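Side-chain contacts in D,D-dipeptidase/D,D-carboxypeptidase (Enterococcus faecalis, PDB 4MUQ), which acts as a zinc-dependent D,D-peptidase of vancomycin resistance, and is captured here with a phosphinate analogue of D-Ala-D-Ala bound at the metal: residues D137-R140 and R141-D145; H176-I179 and M180-G184; N183-S186 and L187-T191; V218-D222 and D223-I227. All coordinates share one frame; numbering follows the deposited sequence. Where two conformers were deposited one is given.

Contact 1 (D137-R140 and R141-D145)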
loop_
_atom_site.group_PDB
_atom_site.type_symbol
_atom_site.label_atom_id
_atom_site.label_comp_id
_atom_site.label_asym_id
_atom_site.label_seq_id
_atom_site.Cartn_x
_atom_site.Cartn_y
_atom_site.Cartn_z
ATOM N N ASP A 137 12.775 -13.268 -3.008
ATOM C CA ASP A 137 11.572 -13.846 -3.591
ATOM C C ASP A 137 10.714 -14.553 -2.543
ATOM O O ASP A 137 9.488 -14.601 -2.676
ATOM C CB ASP A 137 11.892 -14.803 -4.734
ATOM C CG ASP A 137 10.747 -14.914 -5.716
ATOM O OD1 ASP A 137 10.227 -13.859 -6.134
ATOM O OD2 ASP A 137 10.346 -16.049 -6.044
ATOM N N GLU A 138 11.345 -15.082 -1.501
ATOM C CA GLU A 138 10.591 -15.601 -0.363
ATOM C C GLU A 138 9.765 -14.487 0.268
ATOM O O GLU A 138 8.592 -14.682 0.600
ATOM C CB GLU A 138 11.524 -16.206 0.687
ATOM C CG GLU A 138 12.109 -17.556 0.309
ATOM C CD GLU A 138 12.744 -18.262 1.498
ATOM O OE1 GLU A 138 13.926 -18.648 1.398
ATOM O OE2 GLU A 138 12.059 -18.436 2.531
ATOM N N PHE A 139 10.360 -13.309 0.420
ATOM C CA PHE A 139 9.603 -12.165 0.896
ATOM C C PHE A 139 8.433 -11.862 -0.038
ATOM O O PHE A 139 7.289 -11.665 0.403
ATOM C CB PHE A 139 10.482 -10.911 1.034
ATOM C CG PHE A 139 9.711 -9.706 1.503
ATOM C CD1 PHE A 139 9.649 -9.395 2.855
ATOM C CD2 PHE A 139 9.022 -8.908 0.603
ATOM C CE1 PHE A 139 8.911 -8.304 3.303
ATOM C CE2 PHE A 139 8.266 -7.825 1.036
ATOM C CZ PHE A 139 8.222 -7.519 2.394
ATOM N N ARG A 140 8.737 -11.773 -1.330
ATOM C CA ARG A 140 7.753 -11.367 -2.319
ATOM C C ARG A 140 6.575 -12.330 -2.330
ATOM O O ARG A 140 5.420 -11.902 -2.438
ATOM C CB ARG A 140 8.417 -11.262 -3.698
ATOM C CG ARG A 140 7.501 -10.833 -4.817
ATOM C CD ARG A 140 8.251 -10.879 -6.134
ATOM N NE ARG A 140 9.180 -9.757 -6.301
ATOM C CZ ARG A 140 10.507 -9.863 -6.210
ATOM N NH1 ARG A 140 11.080 -11.019 -5.916
ATOM N NH2 ARG A 140 11.273 -8.798 -6.405
ATOM N N ARG A 141 6.849 -13.619 -2.182
ATOM C CA ARG A 141 5.794 -14.630 -2.207
ATOM C C ARG A 141 4.984 -14.682 -0.904
ATOM O O ARG A 141 3.806 -15.034 -0.909
ATOM C CB ARG A 141 6.368 -16.003 -2.573
ATOM C CG ARG A 141 6.915 -16.067 -4.004
ATOM C CD ARG A 141 7.417 -17.460 -4.364
ATOM N NE ARG A 141 7.618 -17.624 -5.804
ATOM C CZ ARG A 141 7.615 -18.797 -6.432
ATOM N NH1 ARG A 141 7.415 -19.918 -5.751
ATOM N NH2 ARG A 141 7.806 -18.852 -7.743
ATOM N N ALA A 142 5.611 -14.315 0.212
ATOM C CA ALA A 142 4.915 -14.280 1.506
ATOM C C ALA A 142 4.097 -13.000 1.708
ATOM O O ALA A 142 3.082 -12.997 2.413
ATOM C CB ALA A 142 5.898 -14.439 2.638
ATOM N N ALA A 143 4.543 -11.916 1.091
ATOM C CA ALA A 143 3.980 -10.594 1.332
ATOM C C ALA A 143 2.444 -10.497 1.277
ATOM O O ALA A 143 1.840 -9.895 2.177
ATOM C CB ALA A 143 4.631 -9.566 0.398
ATOM N N PRO A 144 1.804 -11.091 0.248
ATOM C CA PRO A 144 0.343 -10.908 0.166
ATOM C C PRO A 144 -0.435 -11.600 1.287
ATOM O O PRO A 144 -1.584 -11.222 1.551
ATOM C CB PRO A 144 -0.007 -11.509 -1.199
ATOM C CG PRO A 144 1.270 -11.383 -1.997
ATOM C CD PRO A 144 2.339 -11.694 -0.990
ATOM N N ASP A 145 0.177 -12.577 1.950
ATOM C CA ASP A 145 -0.445 -13.203 3.107
ATOM C C ASP A 145 -0.482 -12.271 4.319
ATOM O O ASP A 145 -1.187 -12.545 5.291
ATOM C CB ASP A 145 0.269 -14.509 3.470
ATOM C CG ASP A 145 0.046 -15.607 2.447
ATOM O OD1 ASP A 145 -1.019 -15.613 1.791
ATOM O OD2 ASP A 145 0.939 -16.470 2.304
#

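Contact 2 (H176-I179 and M180-G184)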
loop_
_atom_site.group_PDB
_atom_site.type_symbol
_atom_site.label_atom_id
_atom_site.label_comp_id
_atom_site.label_asym_id
_atom_site.label_seq_id
_atom_site.Cartn_x
_atom_site.Cartn_y
_atom_site.Cartn_z
ATOM N N HIS A 176 -7.032 -7.716 1.344
ATOM C CA HIS A 176 -6.945 -7.041 0.057
ATOM C C HIS A 176 -5.736 -7.480 -0.743
ATOM O O HIS A 176 -5.844 -7.728 -1.940
ATOM C CB HIS A 176 -6.950 -5.525 0.256
ATOM C CG HIS A 176 -8.052 -5.078 1.156
ATOM N ND1 HIS A 176 -9.370 -5.003 0.746
ATOM C CD2 HIS A 176 -8.046 -4.772 2.472
ATOM C CE1 HIS A 176 -10.120 -4.638 1.769
ATOM N NE2 HIS A 176 -9.343 -4.498 2.830
ATOM N N SER A 177 -4.583 -7.586 -0.083
ATOM C CA SER A 177 -3.363 -8.000 -0.769
ATOM C C SER A 177 -3.475 -9.400 -1.359
ATOM O O SER A 177 -2.915 -9.684 -2.427
ATOM C CB SER A 177 -2.167 -7.917 0.181
ATOM O OG SER A 177 -2.402 -8.676 1.343
ATOM N N LYS A 178 -4.200 -10.272 -0.668
ATOM C CA LYS A 178 -4.378 -11.646 -1.116
ATOM C C LYS A 178 -5.337 -11.705 -2.295
ATOM O O LYS A 178 -5.105 -12.447 -3.256
ATOM C CB LYS A 178 -4.885 -12.526 0.027
ATOM C CG LYS A 178 -4.850 -14.009 -0.275
ATOM C CD LYS A 178 -3.416 -14.479 -0.458
ATOM C CE LYS A 178 -3.370 -15.993 -0.616
ATOM N NZ LYS A 178 -1.967 -16.486 -0.694
ATOM N N ILE A 179 -6.413 -10.922 -2.224
ATOM C CA ILE A 179 -7.377 -10.874 -3.316
ATOM C C ILE A 179 -6.671 -10.329 -4.559
ATOM O O ILE A 179 -6.873 -10.840 -5.655
ATOM C CB ILE A 179 -8.576 -9.994 -2.944
ATOM C CG1 ILE A 179 -9.302 -10.592 -1.745
ATOM C CG2 ILE A 179 -9.536 -9.850 -4.119
ATOM C CD1 ILE A 179 -10.271 -9.638 -1.091
ATOM N N MET A 180 -5.811 -9.324 -4.391
ATOM C CA MET A 180 -5.057 -8.799 -5.526
ATOM C C MET A 180 -4.122 -9.853 -6.113
ATOM O O MET A 180 -4.022 -9.986 -7.334
ATOM C CB MET A 180 -4.277 -7.560 -5.119
ATOM C CG MET A 180 -5.188 -6.383 -4.797
ATOM S SD MET A 180 -4.330 -5.011 -4.029
ATOM C CE MET A 180 -3.102 -4.634 -5.273
ATOM N N GLN A 181 -3.478 -10.623 -5.241
ATOM C CA GLN A 181 -2.583 -11.681 -5.687
ATOM C C GLN A 181 -3.351 -12.744 -6.465
ATOM O O GLN A 181 -2.921 -13.153 -7.543
ATOM C CB GLN A 181 -1.869 -12.322 -4.498
ATOM C CG GLN A 181 -0.936 -13.472 -4.904
ATOM C CD GLN A 181 -0.523 -14.348 -3.736
ATOM O OE1 GLN A 181 -1.364 -14.836 -2.982
ATOM N NE2 GLN A 181 0.781 -14.552 -3.584
ATOM N N GLU A 182 -4.491 -13.179 -5.928
ATOM C CA GLU A 182 -5.299 -14.215 -6.566
ATOM C C GLU A 182 -5.774 -13.808 -7.958
ATOM O O GLU A 182 -5.900 -14.650 -8.849
ATOM C CB GLU A 182 -6.510 -14.564 -5.698
ATOM C CG GLU A 182 -6.183 -15.228 -4.368
ATOM C CD GLU A 182 -7.383 -15.281 -3.429
ATOM O OE1 GLU A 182 -8.448 -14.731 -3.788
ATOM O OE2 GLU A 182 -7.255 -15.871 -2.331
ATOM N N ASN A 183 -6.046 -12.520 -8.141
ATOM C CA ASN A 183 -6.588 -12.025 -9.405
ATOM C C ASN A 183 -5.556 -11.407 -10.344
ATOM O O ASN A 183 -5.898 -11.010 -11.467
ATOM C CB ASN A 183 -7.689 -11.004 -9.136
ATOM C CG ASN A 183 -8.964 -11.647 -8.665
ATOM O OD1 ASN A 183 -9.731 -12.184 -9.464
ATOM N ND2 ASN A 183 -9.200 -11.612 -7.362
ATOM N N GLY A 184 -4.307 -11.332 -9.886
ATOM C CA GLY A 184 -3.243 -10.657 -10.618
ATOM C C GLY A 184 -3.469 -9.161 -10.792
ATOM O O GLY A 184 -3.143 -8.602 -11.845
#

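Contact 3 (N183-S186 and L187-T191)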
loop_
_atom_site.group_PDB
_atom_site.type_symbol
_atom_site.label_atom_id
_atom_site.label_comp_id
_atom_site.label_asym_id
_atom_site.label_seq_id
_atom_site.Cartn_x
_atom_site.Cartn_y
_atom_site.Cartn_z
ATOM N N ASN A 183 -6.046 -12.520 -8.141
ATOM C CA ASN A 183 -6.588 -12.025 -9.405
ATOM C C ASN A 183 -5.556 -11.407 -10.344
ATOM O O ASN A 183 -5.898 -11.010 -11.467
ATOM C CB ASN A 183 -7.689 -11.004 -9.136
ATOM C CG ASN A 183 -8.964 -11.647 -8.665
ATOM O OD1 ASN A 183 -9.731 -12.184 -9.464
ATOM N ND2 ASN A 183 -9.200 -11.612 -7.362
ATOM N N GLY A 184 -4.307 -11.332 -9.886
ATOM C CA GLY A 184 -3.243 -10.657 -10.618
ATOM C C GLY A 184 -3.469 -9.161 -10.792
ATOM O O GLY A 184 -3.143 -8.602 -11.845
ATOM N N PHE A 185 -4.020 -8.514 -9.768
ATOM C CA PHE A 185 -4.413 -7.107 -9.863
ATOM C C PHE A 185 -3.327 -6.158 -9.405
ATOM O O PHE A 185 -2.725 -6.365 -8.350
ATOM C CB PHE A 185 -5.610 -6.831 -8.948
ATOM C CG PHE A 185 -6.928 -7.324 -9.464
ATOM C CD1 PHE A 185 -7.136 -7.569 -10.810
ATOM C CD2 PHE A 185 -7.980 -7.522 -8.572
ATOM C CE1 PHE A 185 -8.382 -8.008 -11.262
ATOM C CE2 PHE A 185 -9.220 -7.959 -9.009
ATOM C CZ PHE A 185 -9.421 -8.205 -10.352
ATOM N N SER A 186 -3.124 -5.090 -10.171
ATOM C CA SER A 186 -2.481 -3.887 -9.661
ATOM C C SER A 186 -3.460 -3.202 -8.711
ATOM O O SER A 186 -4.661 -3.515 -8.713
ATOM C CB SER A 186 -2.161 -2.933 -10.809
ATOM O OG SER A 186 -3.350 -2.478 -11.447
ATOM N N LEU A 187 -2.974 -2.248 -7.932
ATOM C CA LEU A 187 -3.867 -1.496 -7.049
ATOM C C LEU A 187 -4.916 -0.719 -7.847
ATOM O O LEU A 187 -6.063 -0.611 -7.408
ATOM C CB LEU A 187 -3.087 -0.590 -6.089
ATOM C CG LEU A 187 -3.941 0.138 -5.038
ATOM C CD1 LEU A 187 -4.758 -0.843 -4.174
ATOM C CD2 LEU A 187 -3.033 0.982 -4.168
ATOM N N GLU A 188 -4.540 -0.200 -9.017
ATOM C CA GLU A 188 -5.497 0.457 -9.919
ATOM C C GLU A 188 -6.664 -0.473 -10.247
ATOM O O GLU A 188 -7.832 -0.080 -10.161
ATOM C CB GLU A 188 -4.809 0.875 -11.222
ATOM C CG GLU A 188 -3.948 2.149 -11.120
ATOM C CD GLU A 188 -2.592 1.952 -10.447
ATOM O OE1 GLU A 188 -2.171 0.796 -10.219
ATOM O OE2 GLU A 188 -1.950 2.984 -10.142
ATOM N N GLU A 189 -6.343 -1.703 -10.629
ATOM C CA GLU A 189 -7.374 -2.665 -10.973
ATOM C C GLU A 189 -8.254 -3.009 -9.776
ATOM O O GLU A 189 -9.472 -3.087 -9.918
ATOM C CB GLU A 189 -6.743 -3.919 -11.574
ATOM C CG GLU A 189 -6.235 -3.724 -12.993
ATOM C CD GLU A 189 -5.253 -4.796 -13.402
ATOM O OE1 GLU A 189 -4.147 -4.823 -12.822
ATOM O OE2 GLU A 189 -5.586 -5.609 -14.296
ATOM N N TYR A 190 -7.642 -3.202 -8.610
ATOM C CA TYR A 190 -8.401 -3.535 -7.408
ATOM C C TYR A 190 -9.353 -2.398 -7.024
ATOM O O TYR A 190 -10.483 -2.636 -6.596
ATOM C CB TYR A 190 -7.466 -3.874 -6.245
ATOM C CG TYR A 190 -8.200 -4.387 -5.028
ATOM C CD1 TYR A 190 -8.939 -5.556 -5.086
ATOM C CD2 TYR A 190 -8.155 -3.700 -3.814
ATOM C CE1 TYR A 190 -9.624 -6.032 -3.980
ATOM C CE2 TYR A 190 -8.832 -4.178 -2.693
ATOM C CZ TYR A 190 -9.563 -5.345 -2.791
ATOM O OH TYR A 190 -10.243 -5.849 -1.700
ATOM N N THR A 191 -8.894 -1.164 -7.194
ATOM C CA THR A 191 -9.709 0.001 -6.850
ATOM C C THR A 191 -10.991 0.031 -7.693
ATOM O O THR A 191 -12.084 0.326 -7.186
ATOM C CB THR A 191 -8.878 1.291 -7.015
ATOM O OG1 THR A 191 -7.706 1.201 -6.194
ATOM C CG2 THR A 191 -9.647 2.519 -6.574
#

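Contact 4 (V218-D222 and D223-I227)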
loop_
_atom_site.group_PDB
_atom_site.type_symbol
_atom_site.label_atom_id
_atom_site.label_comp_id
_atom_site.label_asym_id
_atom_site.label_seq_id
_atom_site.Cartn_x
_atom_site.Cartn_y
_atom_site.Cartn_z
ATOM N N VAL A 218 -18.529 1.907 -0.717
ATOM C CA VAL A 218 -19.563 2.890 -0.429
ATOM C C VAL A 218 -19.161 4.204 -1.087
ATOM O O VAL A 218 -18.136 4.781 -0.737
ATOM C CB VAL A 218 -19.713 3.123 1.090
ATOM C CG1 VAL A 218 -20.777 4.176 1.369
ATOM C CG2 VAL A 218 -20.054 1.825 1.807
ATOM N N PRO A 219 -19.946 4.682 -2.060
ATOM C CA PRO A 219 -19.598 5.964 -2.686
ATOM C C PRO A 219 -19.741 7.138 -1.712
ATOM O O PRO A 219 -20.674 7.175 -0.908
ATOM C CB PRO A 219 -20.640 6.092 -3.804
ATOM C CG PRO A 219 -21.821 5.303 -3.313
ATOM C CD PRO A 219 -21.214 4.134 -2.579
ATOM N N ALA A 220 -18.830 8.100 -1.789
ATOM C CA ALA A 220 -18.906 9.268 -0.921
ATOM C C ALA A 220 -19.984 10.232 -1.383
ATOM O O ALA A 220 -20.104 10.528 -2.575
ATOM C CB ALA A 220 -17.564 9.977 -0.860
ATOM N N LYS A 221 -20.778 10.717 -0.435
ATOM C CA LYS A 221 -21.707 11.794 -0.728
ATOM C C LYS A 221 -20.961 13.121 -0.645
ATOM O O LYS A 221 -19.849 13.175 -0.121
ATOM C CB LYS A 221 -22.895 11.759 0.230
ATOM C CG LYS A 221 -23.821 10.573 -0.012
ATOM C CD LYS A 221 -25.060 10.633 0.864
ATOM C CE LYS A 221 -26.135 9.692 0.343
ATOM N NZ LYS A 221 -25.558 8.386 -0.091
ATOM N N ASP A 222 -21.559 14.183 -1.175
ATOM C CA ASP A 222 -20.904 15.488 -1.193
ATOM C C ASP A 222 -20.565 16.007 0.208
ATOM O O ASP A 222 -19.625 16.788 0.381
ATOM C CB ASP A 222 -21.761 16.512 -1.941
ATOM C CG ASP A 222 -21.800 16.260 -3.438
ATOM O OD1 ASP A 222 -20.893 15.570 -3.954
ATOM O OD2 ASP A 222 -22.737 16.763 -4.098
ATOM N N ASP A 223 -21.327 15.562 1.201
ATOM C CA ASP A 223 -21.158 16.026 2.573
ATOM C C ASP A 223 -20.809 14.878 3.521
ATOM O O ASP A 223 -19.645 14.488 3.640
ATOM C CB ASP A 223 -22.434 16.730 3.038
ATOM C CG ASP A 223 -22.325 17.264 4.448
ATOM O OD1 ASP A 223 -21.192 17.562 4.887
ATOM O OD2 ASP A 223 -23.373 17.379 5.116
ATOM N N LYS A 224 -21.823 14.347 4.200
ATOM C CA LYS A 224 -21.634 13.226 5.113
ATOM C C LYS A 224 -22.072 11.916 4.473
ATOM O O LYS A 224 -23.160 11.823 3.902
ATOM C CB LYS A 224 -22.413 13.447 6.413
ATOM C CG LYS A 224 -21.709 14.342 7.420
ATOM C CD LYS A 224 -22.674 14.851 8.475
ATOM C CE LYS A 224 -21.969 15.788 9.446
ATOM N NZ LYS A 224 -21.469 17.028 8.780
ATOM N N THR A 225 -21.221 10.907 4.586
ATOM C CA THR A 225 -21.524 9.578 4.086
ATOM C C THR A 225 -21.884 8.710 5.283
ATOM O O THR A 225 -21.190 8.731 6.301
ATOM C CB THR A 225 -20.314 8.986 3.338
ATOM O OG1 THR A 225 -20.016 9.809 2.203
ATOM C CG2 THR A 225 -20.597 7.571 2.858
ATOM N N LEU A 226 -22.978 7.966 5.173
ATOM C CA LEU A 226 -23.414 7.115 6.269
ATOM C C LEU A 226 -23.164 5.644 5.964
ATOM O O LEU A 226 -23.571 5.134 4.920
ATOM C CB LEU A 226 -24.887 7.356 6.570
ATOM C CG LEU A 226 -25.195 8.813 6.901
ATOM C CD1 LEU A 226 -26.701 9.019 6.985
ATOM C CD2 LEU A 226 -24.528 9.203 8.201
ATOM N N ILE A 227 -22.485 4.977 6.889
ATOM C CA ILE A 227 -22.139 3.567 6.758
ATOM C C ILE A 227 -22.654 2.853 7.998
ATOM O O ILE A 227 -22.555 3.386 9.106
ATOM C CB ILE A 227 -20.611 3.383 6.653
ATOM C CG1 ILE A 227 -20.089 4.019 5.362
ATOM C CG2 ILE A 227 -20.231 1.911 6.694
ATOM C CD1 ILE A 227 -18.586 3.900 5.179
HETATM O O HOH W 1 -18.956 12.084 2.437
#

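Contact 1 (D137-R140 and R141-D145)
Asp137 and Arg141 meet one turn apart on helix 134-142, their side chains slanting across each other rather than lying flat together. The carboxylate and guanidinium planes are 59° apart, so the pair makes no two-pronged, coplanar bridge; in the conformer described, the salt bridge runs from Asp137 OD2 to Arg141 NE, 3.2 Å away. Arg141 starts back toward the preceding turn, with CG anti to its carbonyl carbon (chi1 -66°), and its CG rests 3.2 Å from Asp137 O. That same carbonyl oxygen takes the helical bond from Arg141 N, so backbone and side chain of Arg141 both lean on one residue.

The other oxygen of the carboxylate serves Arg140. Arg140 NH1 donates at 3.0 Å to the Asp137 OD1 lone pair that faces away from OD2, with OD1 tilted somewhat out of the guanidinium plane. Arg140 bends at chi3 (-76°) to bring its head round, and the head is engaged well beyond Asp137: Gln150 accepts from NE, the carbonyls of Phe130, Pro131 and Pro166 take further N-H groups, and Tyr132 adds a cation-pi contact.

On the buried side of the helix, Phe139 CE2 touches Ala143 CB at 4.1 Å, while the ring packs against helix 49-62 and meets Phe169 edge-to-face. Ala143 N bonds to Phe139 O at 2.8 Å.

Asp137 thus shares one carboxylate between two arginines, an environment that would probably stabilise its negative charge. Arg140 is fixed by many partners, whereas Arg141 is exposed and its bridge is probably not permanent.

Contact 2 (H176-I179 and M180-G184)
Lys178 turns sharply at chi2 (65°) after leaving the backbone with CG anti to N, and Gln181 sends its CG off in the same sense (chi1 179°) before running out extended. The two chains consequently lie side by side and point the same way, which lets Lys178 NZ donate to Gln181 OE1 at 2.9 Å, in the plane of the amide carbonyl. Lys178 CD and CE also run close beside that oxygen. The ammonium has a stronger partner in Asp145, with which it forms a salt bridge.

Glu182, one turn on, crosses Lys178 at about a right angle. Its OE2 comes within 3.7 Å of Lys178 CG, but stays 5.6 Å from NZ, so any attraction between the charges acts at a distance.

Asn183 folds back alongside Ile179. Its ND2 reaches Ile179 O at 3.0 Å with a fairly straight bond of 160°, and the carbonyl oxygen lies close to the amide plane. Asn183 N reaches the same oxygen at 3.1 Å from the opposite face of the carbonyl, so two donors of one residue grip a single acceptor. Asn183 ND2 also lies against CG2 of Ile179, a residue that packs on Tyr203, Phe205 and Ile215.

Beyond Asn183 the chain leaves the helix at Gly184, where positive phi and two bonds back into the last turn make a Schellman motif, the classic C-terminal ending of an alpha-helix.

Contact 3 (N183-S186 and L187-T191)
The Phe185 ring is approached obliquely by two residues of the following helix: Glu189 CB lies 3.7 Å from Phe185 CD1, and Tyr190 CD1 is 4.1 Å from Phe185 CD2. One face of the ring carries Asn183 CB over its centre, 3.3 Å above the plane. On the tyrosine side the geometry is clearer: Phe185 CD2 sits at the edge of the Tyr190 ring, near its plane, and the two side chains cross at about a right angle. Beyond these neighbours, Phe185 also meets Phe193 and Met180, while Tyr190 OH bonds to His176.

The carboxylate of Glu189 is inclined 56° to the Phe185 ring and turns instead to Ser186. With CG anti to the carbonyl carbon and an extended chain beyond it, Glu189 folds back over the start of the helix. Its OE1 accepts from Ser186 N at 2.9 Å, in a nearly straight bond of 168°, and from Ser186 OG at 2.8 Å. Both donors come on the anti side of the carboxylate; OG lies nearer its plane than N does.

Ser186 answers from the N-cap position. Its chi1 of 64° places OG to accept from Glu189 N at 3.2 Å, completing a capping box at the head of helix 187-194.

One serine hydroxyl therefore both receives a bond from the helix and gives one to the carboxylate. With Lys156 forming a salt bridge to the same OE1, and the N-terminal end of the helix close by, the negative charge of Glu189 is probably well stabilised.

Contact 4 (V218-D222 and D223-I227)
Thr225 meets Lys221 and Val218 across a beta-arch-like strand-turn-strand connection, whose arms run roughly antiparallel but enter different sheets and meet through side chains. The Thr225 hydroxyl makes the one direct hydrogen bond between the two arms: Lys221 N donates to Thr225 OG1 at 2.9 Å, with an N-H...O angle of 160°. Thr225 divides its branches between the two kinds of neighbour, for CG2, anti to the backbone N, turns to Val218 and touches its CG1 at 3.7 Å. These two side chains slide past each other in opposite directions. Farther along, the Ile227 side chain crosses that of Val218 obliquely, Ile227 CG1 lying 4.1 Å from Val218 CG1. At the turn, the aliphatic start of Lys221 passes Lys224 O, with CB 3.7 Å away.

Outside this first shell, each arm is held by a different strand. Val218 and Ala220 bond through their backbones to Phe245 and Asp243, whereas Thr225 and Ile227 pair with Leu8 and Ile6 of strand 3-9. The side chains of Phe245 and Val247 back the apolar side.

Within the turn a water sits between the arms, within hydrogen-bonding distance of Lys221 O (2.9 Å) and Asp223 O (2.8 Å).

Contacts 1, 2 and 3 belong to the helical part of the chain, whereas contact 4 lies on a peripheral strand-turn-strand connection between two sheets, its centre about 23 Å from the centre of the chain. Contacts 2 and 3 share Asn183 and Gly184, and so describe the end of one helix and the start of the next; Met180 packs between them against Leu187 and Tyr190. Contact 1 joins contact 2 through Pro144 O with Ser177 OG and Asp145 with Lys178. All three mix buried and exposed residues, and some buried polar groups are bonded, as in Ser177 and Ser186, but charge pairing dominates contact 1 and helix-end capping contacts 2 and 3. Contact 4 relies on one hydroxyl, a water and small apolar touches.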